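Local coordinates for protein chorismate synthase (PDB 1SQ1) that probably catalyses the last step of the shikimate pathway, eliminating phosphate from 5-enolpyruvylshikimate-3-phosphate to give chorismate, with reduced FMN as cofactor, at residues 242-247 with 289-294. Numbering follows the deposited sequence.
With SO4 (sulfate ion), chain B.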
loop_
_atom_site.group_PDB
_atom_site.type_symbol
_atom_site.label_atom_id
_atom_site.label_comp_id
_atom_site.label_asym_id
_atom_site.label_seq_id
_atom_site.Cartn_x
_atom_site.Cartn_y
_atom_site.Cartn_z
ATOM N N ALA A 242 -3.820 -23.045 12.657
ATOM C CA ALA A 242 -2.425 -23.428 12.486
ATOM C C ALA A 242 -2.062 -23.589 11.014
ATOM O O ALA A 242 -2.900 -23.954 10.185
ATOM C CB ALA A 242 -2.133 -24.713 13.242
ATOM N N VAL A 243 -0.800 -23.312 10.708
ATOM C CA VAL A 243 -0.292 -23.415 9.352
ATOM C C VAL A 243 1.103 -24.002 9.327
ATOM O O VAL A 243 1.992 -23.567 10.075
ATOM C CB VAL A 243 -0.215 -22.062 8.698
ATOM C CG1 VAL A 243 0.326 -22.207 7.303
ATOM C CG2 VAL A 243 -1.578 -21.426 8.691
ATOM N N GLU A 244 1.296 -24.991 8.460
ATOM C CA GLU A 244 2.596 -25.638 8.342
ATOM C C GLU A 244 3.171 -25.604 6.941
ATOM O O GLU A 244 2.454 -25.707 5.946
ATOM C CB GLU A 244 2.520 -27.102 8.769
ATOM C CG GLU A 244 2.398 -27.328 10.254
ATOM C CD GLU A 244 2.516 -28.787 10.599
ATOM O OE1 GLU A 244 1.704 -29.586 10.087
ATOM O OE2 GLU A 244 3.425 -29.135 11.379
ATOM N N ILE A 245 4.484 -25.471 6.867
ATOM C CA ILE A 245 5.152 -25.477 5.583
ATOM C C ILE A 245 6.234 -26.535 5.628
ATOM O O ILE A 245 7.244 -26.389 6.320
ATOM C CB ILE A 245 5.764 -24.104 5.253
ATOM C CG1 ILE A 245 4.639 -23.074 5.081
ATOM C CG2 ILE A 245 6.600 -24.204 3.990
ATOM C CD1 ILE A 245 5.107 -21.702 4.734
ATOM N N GLY A 246 5.996 -27.620 4.905
ATOM C CA GLY A 246 6.961 -28.694 4.871
ATOM C C GLY A 246 6.997 -29.427 6.189
ATOM O O GLY A 246 5.948 -29.664 6.784
ATOM N N GLU A 247 8.194 -29.785 6.654
ATOM C CA GLU A 247 8.320 -30.503 7.917
ATOM C C GLU A 247 7.466 -29.901 9.031
ATOM O O GLU A 247 7.095 -30.599 9.972
ATOM C CB GLU A 247 9.783 -30.559 8.379
ATOM C CG GLU A 247 10.622 -31.633 7.703
ATOM C CD GLU A 247 9.994 -33.026 7.762
ATOM O OE1 GLU A 247 9.769 -33.558 8.878
ATOM O OE2 GLU A 247 9.727 -33.591 6.677
ATOM N N LYS A 289 0.210 -27.030 4.924
ATOM C CA LYS A 289 -0.840 -27.691 5.673
ATOM C C LYS A 289 -1.610 -26.680 6.502
ATOM O O LYS A 289 -1.013 -25.909 7.255
ATOM C CB LYS A 289 -0.254 -28.780 6.569
ATOM C CG LYS A 289 0.667 -29.760 5.871
ATOM C CD LYS A 289 0.994 -30.887 6.814
ATOM C CE LYS A 289 2.158 -31.734 6.332
ATOM N NZ LYS A 289 3.451 -30.973 6.392
ATOM N N THR A 290 -2.935 -26.685 6.346
ATOM C CA THR A 290 -3.834 -25.778 7.065
ATOM C C THR A 290 -4.779 -26.562 7.981
ATOM O O THR A 290 -5.580 -27.381 7.517
ATOM C CB THR A 290 -4.709 -24.975 6.101
ATOM O OG1 THR A 290 -3.877 -24.283 5.175
ATOM C CG2 THR A 290 -5.537 -23.967 6.856
ATOM N N TYR A 291 -4.704 -26.284 9.278
ATOM C CA TYR A 291 -5.541 -26.957 10.258
ATOM C C TYR A 291 -6.761 -26.161 10.682
ATOM O O TYR A 291 -6.655 -25.085 11.259
ATOM C CB TYR A 291 -4.697 -27.292 11.474
ATOM C CG TYR A 291 -3.539 -28.169 11.110
ATOM C CD1 TYR A 291 -3.696 -29.544 10.978
ATOM C CD2 TYR A 291 -2.299 -27.618 10.829
ATOM C CE1 TYR A 291 -2.643 -30.347 10.571
ATOM C CE2 TYR A 291 -1.240 -28.412 10.419
ATOM C CZ TYR A 291 -1.421 -29.771 10.291
ATOM O OH TYR A 291 -0.380 -30.546 9.857
ATOM N N PHE A 292 -7.925 -26.722 10.402
ATOM C CA PHE A 292 -9.176 -26.088 10.743
ATOM C C PHE A 292 -9.746 -26.577 12.074
ATOM O O PHE A 292 -9.703 -27.773 12.394
ATOM C CB PHE A 292 -10.203 -26.343 9.646
ATOM C CG PHE A 292 -9.930 -25.607 8.365
ATOM C CD1 PHE A 292 -8.879 -25.985 7.533
ATOM C CD2 PHE A 292 -10.763 -24.570 7.964
ATOM C CE1 PHE A 292 -8.661 -25.344 6.331
ATOM C CE2 PHE A 292 -10.553 -23.921 6.761
ATOM C CZ PHE A 292 -9.503 -24.310 5.938
ATOM N N LYS A 293 -10.292 -25.645 12.847
ATOM C CA LYS A 293 -10.891 -25.988 14.129
ATOM C C LYS A 293 -12.345 -26.338 13.864
ATOM O O LYS A 293 -12.861 -26.082 12.772
ATOM C CB LYS A 293 -10.824 -24.799 15.087
ATOM C CG LYS A 293 -11.846 -23.699 14.809
ATOM C CD LYS A 293 -11.728 -22.536 15.801
ATOM C CE LYS A 293 -12.819 -21.496 15.562
ATOM N NZ LYS A 293 -12.870 -20.498 16.658
ATOM N N PRO A 294 -13.021 -26.945 14.848
ATOM C CA PRO A 294 -14.425 -27.287 14.628
ATOM C C PRO A 294 -15.283 -26.028 14.551
ATOM O O PRO A 294 -15.083 -25.066 15.299
ATOM C CB PRO A 294 -14.764 -28.164 15.832
ATOM C CG PRO A 294 -13.800 -27.699 16.878
ATOM C CD PRO A 294 -12.531 -27.534 16.103
HETATM S S SO4 B . -11.571 -17.948 13.484
HETATM O O1 SO4 B . -13.004 -17.850 13.130
HETATM O O2 SO4 B . -11.078 -16.650 14.016
HETATM O O3 SO4 B . -11.378 -18.988 14.515
HETATM O O4 SO4 B . -10.793 -18.294 12.277
#
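E244 and Y291 meet on one face of a two-stranded pairing, diagonally across the strands. The carboxylate oxygen E244 OE1 arrives at the edge of the tyrosine ring, in its plane, and is modelled as the acceptor of a hydrogen bond from Y291 OH, but at a separation too short to be trusted, so the geometry of the bond is doubtful. Carboxylate and ring planes are turned 56° apart, and E244 CG lies 3.8 Å from Y291 CE2. The E244 side chain leaves with CG anti to the carbonyl carbon (chi1 -74°) and runs on extended (chi2 -172°), which carries the acid along the ring edge to the hydroxyl. Further along the ring, the methyl A242 CB packs 3.8 Å from Y291 CD2.

K289 lies alongside the same oxygen: K289 CD is 3.6 Å from E244 OE1, while K289 NZ stays 4.3 Å from E244 OE1, beyond a salt bridge. The ammonium instead pairs with E165, and E244 OE2 takes the backbone N-H of I249, which anchors the far oxygen of the carboxylate.

Beneath these side chains the backbones run antiparallel, with E244 and K289 as a hydrogen-bonded pair: E244 N to K289 O and K289 N to E244 O are both 2.8 Å. V243 and T290 form the next, non-hydrogen-bonded pair, their side chains on the reverse face against L234 of helix 226-235. Strand 240-245 is the outermost of its sheet within the chain, but A242 to E244 also pair with a strand of the second subunit, continuing the sheet across the interface of the homotetramer. Past the strand end, K293 and P294 belong to the predicted FMN site; K293 NZ makes a weak hydrogen bond to a sulfate, probably from the crystallisation liquor, also held by A239 N of the same chain and by G278 N of the second subunit.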